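Local coordinates for protein (tenascin) (Gallus gallus, PDB 1QR4) that forms part of an extracellular-matrix adhesion protein, as a segment of two fibronectin type III domains that spans heparin- and contactin-binding regions, at residues 95-101 / 162-166; 109-115 / 146-152. One frame throughout, in Å; residues are numbered along the deposited sequence.

Contact 1. Residues 95-101 / 162-166; sequences VGSPKGI and VNIIS
Ser166 and Gly96 make the one hydrogen bond between the two segments. The hydroxyl OG of Ser166 gives its proton to O of Gly96 at 2.7 Å; it lies in the carbonyl plane, with a C=O...OG angle of 155°. With OG opposite its own carbonyl carbon and beside the backbone N (chi1 -58°), the serine turns its hydroxyl to the loop. The same carbonyl receives a weak bond from Ser173, whose OG also takes the backbone N-H of Ser166, so Ser173 ties the strand and the incoming chain together. Ser97 turns from the strand, and its hydroxyl bonds to O of Glu174 and to Glu20 of the preceding domain.

The other contacts are van der Waals packing, most of it apolar. Val95 lays its two methyls on Ser166, with CG2 4.1 Å from CB of that serine. The ring of Pro98 comes down between Ser166 and Ile164: its CD is 3.5 Å from OG of Ser166, while its CG meets the branch methyl CG2 of Ile164 at 3.8 Å. Ile101 reaches over with an extended chain (chi1 -174°), which carries CD1 to 3.5 Å from CG1 of Val162 and to 3.8 Å from CD1 of Ile164. Ile164 thus serves two neighbours with different branches, CG2 for the proline and CD1 for the isoleucine. Tyr125, Trp115 and Ile176 also pack against Pro98.

Val162, Ile164 and Ile165 run in a regular strand, bonded to strands 124-131 and 171-181, and the alternate residues Val162, Ile164 and Ser166 face the loop. Segment 95-101 runs alongside strand 159-168 of the four-stranded sheet and then enters strand 101-104 of the three-stranded sheet, so Pro98, Ile101 and Ile164 pack between the two sheets of the fibronectin type III beta-sandwich.

Contact 2. Residues 109-115 / 146-152; sequences NSATVSW and KTRTKLV
Trp115 and Thr147 close one end of a two-strand antiparallel pairing. The backbone N-H of Trp115 bonds to O of Thr147 at 3.1 Å, and OG1 of Thr147, placed anti to the backbone N (chi1 175°), returns a bond to O of Trp115 at 2.7 Å, nearly in line with that carbonyl. OG of Ser114 also reaches O of Thr147, at 3.3 Å, from the other face of the carbonyl plane.

The indole lies flat under the opposing backbone: O of Thr147 stands 3.5 Å above its plane, and CA of Arg148 makes a CH-pi contact 4.0 Å from the centroid of the six-membered ring. The ring also packs on Ile164 and Val142 and meets Tyr125, the planes about 55° apart. Replacing Trp115 by an alanine is likely to leave CA of Arg148 and O of Thr147 without the ring beneath them and to open a gap beside Ile164.

Farther along, Ala111 and Leu151 bond in both directions, while N of Thr149 bonds to O of Val113 at 2.9 Å, with a weak return bond from N of Val113. CG1 of Val113 meets CG2 of Thr149 at 3.7 Å. On the other face, CB of Ser114 lies over the guanidinium of Arg148.

One face (Ala111, Val113, Thr149, Leu151) is largely apolar and the other (Thr112, Ser114, Arg148, Lys150) polar or charged, consistent with a core side and a solvent side.

Both contacts belong to the second fibronectin type III domain, and both segments of contact 2 fall between those of contact 1 in sequence. Contact 1 is buried and joins the entering chain to strand 159-168 mainly by side-chain packing; contact 2 is partly buried and pairs neighbouring strands of the other sheet mainly by backbone bonds, with the face of Ser114, Arg148 and Lys150 probably toward solvent. They meet in the core: CD1 of Ile164 lies 3.5 Å from CE3 of Trp115, and CG1 of Ile101 lies 3.9 Å from CG2 of Val113. Strands 148-151 and 159-168, one from each contact, are consecutive in the chain.

Contact 1. Residues 95-101 / 162-166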
ATOM      1  N   VAL A  95      -1.397  -3.880   0.699  1.00 35.45           N
ATOM      2  CA  VAL A  95      -0.300  -4.820   0.952  1.00 34.49           C
ATOM      3  C   VAL A  95       1.032  -4.253   0.431  1.00 43.92           C
ATOM      4  O   VAL A  95       1.050  -3.466  -0.522  1.00 45.51           O
ATOM      5  CB  VAL A  95      -0.591  -6.210   0.313  1.00 39.67           C
ATOM      6  CG1 VAL A  95      -0.836  -6.074  -1.179  1.00 44.48           C
ATOM      7  CG2 VAL A  95       0.547  -7.179   0.586  1.00 34.12           C
ATOM      8  N   GLY A  96       2.132  -4.632   1.080  1.00 41.40           N
ATOM      9  CA  GLY A  96       3.448  -4.146   0.679  1.00 42.79           C
ATOM     10  C   GLY A  96       4.101  -4.703  -0.587  1.00 47.32           C
ATOM     11  O   GLY A  96       3.931  -5.882  -0.928  1.00 41.44           O
ATOM     12  N   SER A  97       4.846  -3.836  -1.280  1.00 41.28           N
ATOM     13  CA  SER A  97       5.584  -4.190  -2.505  1.00 49.82           C
ATOM     14  C   SER A  97       6.894  -4.888  -2.133  1.00 39.71           C
ATOM     15  O   SER A  97       7.446  -4.611  -1.060  1.00 41.93           O
ATOM     16  CB  SER A  97       6.013  -2.924  -3.266  1.00 30.97           C
ATOM     17  OG  SER A  97       4.933  -2.154  -3.742  1.00 59.13           O
ATOM     18  N   PRO A  98       7.407  -5.800  -3.001  1.00 38.64           N
ATOM     19  CA  PRO A  98       8.676  -6.469  -2.689  1.00 45.84           C
ATOM     20  C   PRO A  98       9.696  -5.330  -2.762  1.00 42.32           C
ATOM     21  O   PRO A  98       9.457  -4.333  -3.449  1.00 39.25           O
ATOM     22  CB  PRO A  98       8.845  -7.442  -3.850  1.00 36.63           C
ATOM     23  CG  PRO A  98       7.446  -7.746  -4.245  1.00 45.22           C
ATOM     24  CD  PRO A  98       6.814  -6.378  -4.218  1.00 38.05           C
ATOM     25  N   LYS A  99      10.808  -5.447  -2.047  1.00 44.61           N
ATOM     26  CA  LYS A  99      11.792  -4.364  -2.013  1.00 57.64           C
ATOM     27  C   LYS A  99      12.863  -4.245  -3.106  1.00 52.99           C
ATOM     28  O   LYS A  99      13.260  -3.131  -3.459  1.00 49.41           O
ATOM     29  CB  LYS A  99      12.429  -4.286  -0.621  1.00 63.61           C
ATOM     30  CG  LYS A  99      11.449  -3.920   0.492  1.00 65.01           C
ATOM     31  CD  LYS A  99      10.713  -2.605   0.188  1.00 77.15           C
ATOM     32  CE  LYS A  99      11.652  -1.389   0.195  1.00 87.22           C
ATOM     33  NZ  LYS A  99      12.256  -1.112   1.544  1.00100.00           N
ATOM     34  N   GLY A 100      13.321  -5.361  -3.662  1.00 50.69           N
ATOM     35  CA  GLY A 100      14.341  -5.255  -4.687  1.00 59.62           C
ATOM     36  C   GLY A 100      14.383  -6.367  -5.707  1.00 63.76           C
ATOM     37  O   GLY A 100      14.551  -7.541  -5.372  1.00 76.49           O
ATOM     38  N   ILE A 101      14.252  -6.002  -6.972  1.00 54.33           N
ATOM     39  CA  ILE A 101      14.297  -7.006  -8.013  1.00 46.97           C
ATOM     40  C   ILE A 101      15.746  -7.187  -8.470  1.00 56.25           C
ATOM     41  O   ILE A 101      16.480  -6.210  -8.651  1.00 64.45           O
ATOM     42  CB  ILE A 101      13.366  -6.630  -9.178  1.00 28.45           C
ATOM     43  CG1 ILE A 101      13.307  -7.760 -10.199  1.00 27.87           C
ATOM     44  CG2 ILE A 101      13.786  -5.312  -9.796  1.00 51.04           C
ATOM     45  CD1 ILE A 101      12.322  -7.500 -11.319  1.00 48.28           C
ATOM     46  N   VAL A 162      10.338  -6.439 -16.335  1.00 24.67           N
ATOM     47  CA  VAL A 162       9.878  -7.417 -15.355  1.00 30.64           C
ATOM     48  C   VAL A 162       9.331  -6.793 -14.104  1.00 30.52           C
ATOM     49  O   VAL A 162      10.074  -6.234 -13.311  1.00 39.22           O
ATOM     50  CB  VAL A 162      11.005  -8.384 -14.928  1.00 41.63           C
ATOM     51  CG1 VAL A 162      10.537  -9.300 -13.793  1.00 24.61           C
ATOM     52  CG2 VAL A 162      11.457  -9.210 -16.118  1.00 42.45           C
ATOM     53  N   ASN A 163       8.037  -7.017 -13.895  1.00 37.23           N
ATOM     54  CA  ASN A 163       7.296  -6.503 -12.752  1.00 27.55           C
ATOM     55  C   ASN A 163       6.956  -7.620 -11.781  1.00 23.07           C
ATOM     56  O   ASN A 163       6.672  -8.749 -12.181  1.00 26.17           O
ATOM     57  CB  ASN A 163       5.999  -5.871 -13.233  1.00 16.42           C
ATOM     58  CG  ASN A 163       6.215  -4.878 -14.366  1.00 36.24           C
ATOM     59  OD1 ASN A 163       5.871  -5.145 -15.519  1.00 42.41           O
ATOM     60  ND2 ASN A 163       6.770  -3.716 -14.040  1.00 38.94           N
ATOM     61  N   ILE A 164       6.986  -7.292 -10.501  1.00 31.66           N
ATOM     62  CA  ILE A 164       6.654  -8.241  -9.444  1.00 35.95           C
ATOM     63  C   ILE A 164       5.668  -7.551  -8.498  1.00 34.48           C
ATOM     64  O   ILE A 164       5.871  -6.394  -8.107  1.00 34.98           O
ATOM     65  CB  ILE A 164       7.902  -8.685  -8.678  1.00 32.64           C
ATOM     66  CG1 ILE A 164       8.882  -9.349  -9.652  1.00 46.61           C
ATOM     67  CG2 ILE A 164       7.518  -9.654  -7.561  1.00 17.65           C
ATOM     68  CD1 ILE A 164      10.210  -9.733  -9.028  1.00 46.51           C
ATOM     69  N   ILE A 165       4.584  -8.251  -8.164  1.00 34.30           N
ATOM     70  CA  ILE A 165       3.542  -7.708  -7.295  1.00 26.53           C
ATOM     71  C   ILE A 165       3.220  -8.680  -6.185  1.00 28.78           C
ATOM     72  O   ILE A 165       3.210  -9.885  -6.418  1.00 33.36           O
ATOM     73  CB  ILE A 165       2.254  -7.487  -8.110  1.00 18.35           C
ATOM     74  CG1 ILE A 165       2.397  -6.265  -9.002  1.00 34.00           C
ATOM     75  CG2 ILE A 165       1.054  -7.327  -7.216  1.00 41.92           C
ATOM     76  CD1 ILE A 165       1.239  -6.067  -9.953  1.00 48.33           C
ATOM     77  N   SER A 166       2.983  -8.163  -4.979  1.00 24.93           N
ATOM     78  CA  SER A 166       2.604  -9.005  -3.834  1.00 23.92           C
ATOM     79  C   SER A 166       1.086  -9.156  -3.831  1.00 28.91           C
ATOM     80  O   SER A 166       0.358  -8.215  -4.185  1.00 37.45           O
ATOM     81  CB  SER A 166       2.983  -8.361  -2.510  1.00 19.11           C
ATOM     82  OG  SER A 166       4.361  -8.109  -2.441  1.00 42.09           O
TER

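Contact 2. Residues 109-115 / 146-152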
ATOM      1  N   ASN A 109      18.410 -18.157 -22.995  1.00 82.76           N
ATOM      2  CA  ASN A 109      16.988 -18.516 -22.855  1.00 82.80           C
ATOM      3  C   ASN A 109      16.336 -18.537 -21.470  1.00 71.83           C
ATOM      4  O   ASN A 109      15.126 -18.762 -21.363  1.00 58.04           O
ATOM      5  CB  ASN A 109      16.729 -19.870 -23.523  1.00 78.60           C
ATOM      6  CG  ASN A 109      16.661 -19.769 -25.029  1.00 88.01           C
ATOM      7  OD1 ASN A 109      17.683 -19.657 -25.704  1.00 67.45           O
ATOM      8  ND2 ASN A 109      15.449 -19.788 -25.564  1.00 83.38           N
ATOM      9  N   SER A 110      17.105 -18.293 -20.415  1.00 61.63           N
ATOM     10  CA  SER A 110      16.527 -18.325 -19.077  1.00 62.55           C
ATOM     11  C   SER A 110      17.230 -17.446 -18.054  1.00 63.92           C
ATOM     12  O   SER A 110      18.447 -17.256 -18.111  1.00 66.40           O
ATOM     13  CB  SER A 110      16.521 -19.756 -18.561  1.00 78.63           C
ATOM     14  OG  SER A 110      17.848 -20.243 -18.466  1.00 88.12           O
ATOM     15  N   ALA A 111      16.458 -16.974 -17.074  1.00 54.35           N
ATOM     16  CA  ALA A 111      16.995 -16.118 -16.023  1.00 47.58           C
ATOM     17  C   ALA A 111      16.302 -16.328 -14.692  1.00 47.60           C
ATOM     18  O   ALA A 111      15.095 -16.563 -14.629  1.00 55.94           O
ATOM     19  CB  ALA A 111      16.902 -14.657 -16.427  1.00 54.62           C
ATOM     20  N   THR A 112      17.084 -16.236 -13.626  1.00 43.68           N
ATOM     21  CA  THR A 112      16.570 -16.396 -12.283  1.00 52.27           C
ATOM     22  C   THR A 112      16.306 -15.019 -11.679  1.00 55.47           C
ATOM     23  O   THR A 112      17.245 -14.304 -11.314  1.00 57.63           O
ATOM     24  CB  THR A 112      17.573 -17.175 -11.373  1.00 63.54           C
ATOM     25  OG1 THR A 112      17.673 -18.535 -11.815  1.00 76.36           O
ATOM     26  CG2 THR A 112      17.127 -17.163  -9.902  1.00 62.24           C
ATOM     27  N   VAL A 113      15.030 -14.632 -11.631  1.00 50.33           N
ATOM     28  CA  VAL A 113      14.641 -13.362 -11.030  1.00 34.70           C
ATOM     29  C   VAL A 113      14.369 -13.630  -9.555  1.00 33.07           C
ATOM     30  O   VAL A 113      13.769 -14.641  -9.198  1.00 38.17           O
ATOM     31  CB  VAL A 113      13.414 -12.743 -11.734  1.00 36.28           C
ATOM     32  CG1 VAL A 113      12.317 -13.762 -11.893  1.00 28.76           C
ATOM     33  CG2 VAL A 113      12.931 -11.534 -10.965  1.00 38.38           C
ATOM     34  N   SER A 114      14.884 -12.759  -8.701  1.00 30.69           N
ATOM     35  CA  SER A 114      14.722 -12.898  -7.262  1.00 34.61           C
ATOM     36  C   SER A 114      14.270 -11.556  -6.670  1.00 37.29           C
ATOM     37  O   SER A 114      14.429 -10.509  -7.304  1.00 39.85           O
ATOM     38  CB  SER A 114      16.048 -13.339  -6.654  1.00 28.44           C
ATOM     39  OG  SER A 114      16.002 -13.321  -5.244  1.00 56.23           O
ATOM     40  N   TRP A 115      13.670 -11.585  -5.478  1.00 42.06           N
ATOM     41  CA  TRP A 115      13.191 -10.349  -4.833  1.00 42.64           C
ATOM     42  C   TRP A 115      13.238 -10.418  -3.330  1.00 27.85           C
ATOM     43  O   TRP A 115      13.182 -11.491  -2.760  1.00 34.85           O
ATOM     44  CB  TRP A 115      11.747 -10.040  -5.240  1.00 33.45           C
ATOM     45  CG  TRP A 115      10.827 -11.173  -4.955  1.00 37.25           C
ATOM     46  CD1 TRP A 115      10.166 -11.417  -3.790  1.00 30.01           C
ATOM     47  CD2 TRP A 115      10.528 -12.270  -5.831  1.00 35.36           C
ATOM     48  NE1 TRP A 115       9.482 -12.605  -3.878  1.00 38.28           N
ATOM     49  CE2 TRP A 115       9.683 -13.150  -5.119  1.00 29.53           C
ATOM     50  CE3 TRP A 115      10.893 -12.595  -7.147  1.00 22.68           C
ATOM     51  CZ2 TRP A 115       9.195 -14.342  -5.678  1.00 37.99           C
ATOM     52  CZ3 TRP A 115      10.407 -13.783  -7.706  1.00 35.04           C
ATOM     53  CH2 TRP A 115       9.567 -14.639  -6.968  1.00 34.18           C
ATOM     54  N   LYS A 146       8.271 -18.515  -1.181  1.00 57.68           N
ATOM     55  CA  LYS A 146       9.302 -18.452  -2.216  1.00 59.00           C
ATOM     56  C   LYS A 146       9.766 -17.020  -2.421  1.00 66.50           C
ATOM     57  O   LYS A 146       8.959 -16.086  -2.410  1.00 71.65           O
ATOM     58  CB  LYS A 146       8.785 -19.024  -3.542  1.00 61.55           C
ATOM     59  CG  LYS A 146       8.211 -20.431  -3.427  1.00 78.55           C
ATOM     60  CD  LYS A 146       8.111 -21.103  -4.787  1.00 99.59           C
ATOM     61  CE  LYS A 146       9.501 -21.408  -5.354  1.00 99.81           C
ATOM     62  NZ  LYS A 146       9.482 -22.088  -6.690  1.00 99.74           N
ATOM     63  N   THR A 147      11.071 -16.859  -2.624  1.00 58.06           N
ATOM     64  CA  THR A 147      11.674 -15.546  -2.810  1.00 44.31           C
ATOM     65  C   THR A 147      12.360 -15.405  -4.173  1.00 50.69           C
ATOM     66  O   THR A 147      13.046 -14.413  -4.434  1.00 53.32           O
ATOM     67  CB  THR A 147      12.673 -15.268  -1.665  1.00 52.49           C
ATOM     68  OG1 THR A 147      13.360 -14.031  -1.887  1.00 67.41           O
ATOM     69  CG2 THR A 147      13.686 -16.393  -1.559  1.00 61.05           C
ATOM     70  N   ARG A 148      12.139 -16.379  -5.056  1.00 52.49           N
ATOM     71  CA  ARG A 148      12.742 -16.359  -6.392  1.00 51.93           C
ATOM     72  C   ARG A 148      12.083 -17.329  -7.363  1.00 45.05           C
ATOM     73  O   ARG A 148      11.375 -18.251  -6.957  1.00 51.67           O
ATOM     74  CB  ARG A 148      14.242 -16.690  -6.321  1.00 58.68           C
ATOM     75  CG  ARG A 148      14.576 -18.131  -5.921  1.00 48.78           C
ATOM     76  CD  ARG A 148      16.073 -18.385  -5.945  1.00 68.23           C
ATOM     77  NE  ARG A 148      16.807 -17.414  -5.132  1.00 87.39           N
ATOM     78  CZ  ARG A 148      18.094 -17.113  -5.299  1.00 90.87           C
ATOM     79  NH1 ARG A 148      18.798 -17.710  -6.251  1.00 83.98           N
ATOM     80  NH2 ARG A 148      18.673 -16.190  -4.536  1.00 84.81           N
ATOM     81  N   THR A 149      12.308 -17.104  -8.653  1.00 43.17           N
ATOM     82  CA  THR A 149      11.776 -17.993  -9.678  1.00 46.94           C
ATOM     83  C   THR A 149      12.629 -17.965 -10.942  1.00 54.91           C
ATOM     84  O   THR A 149      13.459 -17.072 -11.152  1.00 59.41           O
ATOM     85  CB  THR A 149      10.287 -17.716 -10.036  1.00 39.31           C
ATOM     86  OG1 THR A 149       9.690 -18.913 -10.564  1.00 43.73           O
ATOM     87  CG2 THR A 149      10.179 -16.620 -11.093  1.00 53.92           C
ATOM     88  N   LYS A 150      12.402 -18.974 -11.772  1.00 58.17           N
ATOM     89  CA  LYS A 150      13.118 -19.159 -13.014  1.00 64.27           C
ATOM     90  C   LYS A 150      12.219 -18.793 -14.177  1.00 58.77           C
ATOM     91  O   LYS A 150      11.040 -19.152 -14.194  1.00 51.84           O
ATOM     92  CB  LYS A 150      13.543 -20.632 -13.125  1.00 83.98           C
ATOM     93  CG  LYS A 150      12.380 -21.628 -12.953  1.00 99.10           C
ATOM     94  CD  LYS A 150      12.823 -23.091 -12.942  1.00100.00           C
ATOM     95  CE  LYS A 150      13.504 -23.477 -11.634  1.00 99.93           C
ATOM     96  NZ  LYS A 150      13.760 -24.949 -11.568  1.00 99.96           N
ATOM     97  N   LEU A 151      12.756 -18.014 -15.108  1.00 47.99           N
ATOM     98  CA  LEU A 151      12.006 -17.640 -16.296  1.00 52.54           C
ATOM     99  C   LEU A 151      12.591 -18.476 -17.433  1.00 55.97           C
ATOM    100  O   LEU A 151      13.807 -18.703 -17.478  1.00 57.24           O
ATOM    101  CB  LEU A 151      12.125 -16.135 -16.582  1.00 54.39           C
ATOM    102  CG  LEU A 151      11.545 -15.143 -15.562  1.00 46.89           C
ATOM    103  CD1 LEU A 151      11.505 -13.747 -16.152  1.00 38.13           C
ATOM    104  CD2 LEU A 151      10.148 -15.555 -15.176  1.00 49.30           C
ATOM    105  N   VAL A 152      11.722 -18.997 -18.297  1.00 41.69           N
ATOM    106  CA  VAL A 152      12.154 -19.824 -19.423  1.00 41.23           C
ATOM    107  C   VAL A 152      11.530 -19.355 -20.714  1.00 54.59           C
ATOM    108  O   VAL A 152      10.640 -18.505 -20.707  1.00 69.32           O
ATOM    109  CB  VAL A 152      11.771 -21.298 -19.234  1.00 50.36           C
ATOM    110  CG1 VAL A 152      12.364 -21.838 -17.933  1.00 37.86           C
ATOM    111  CG2 VAL A 152      10.245 -21.461 -19.278  1.00 37.35           C
TER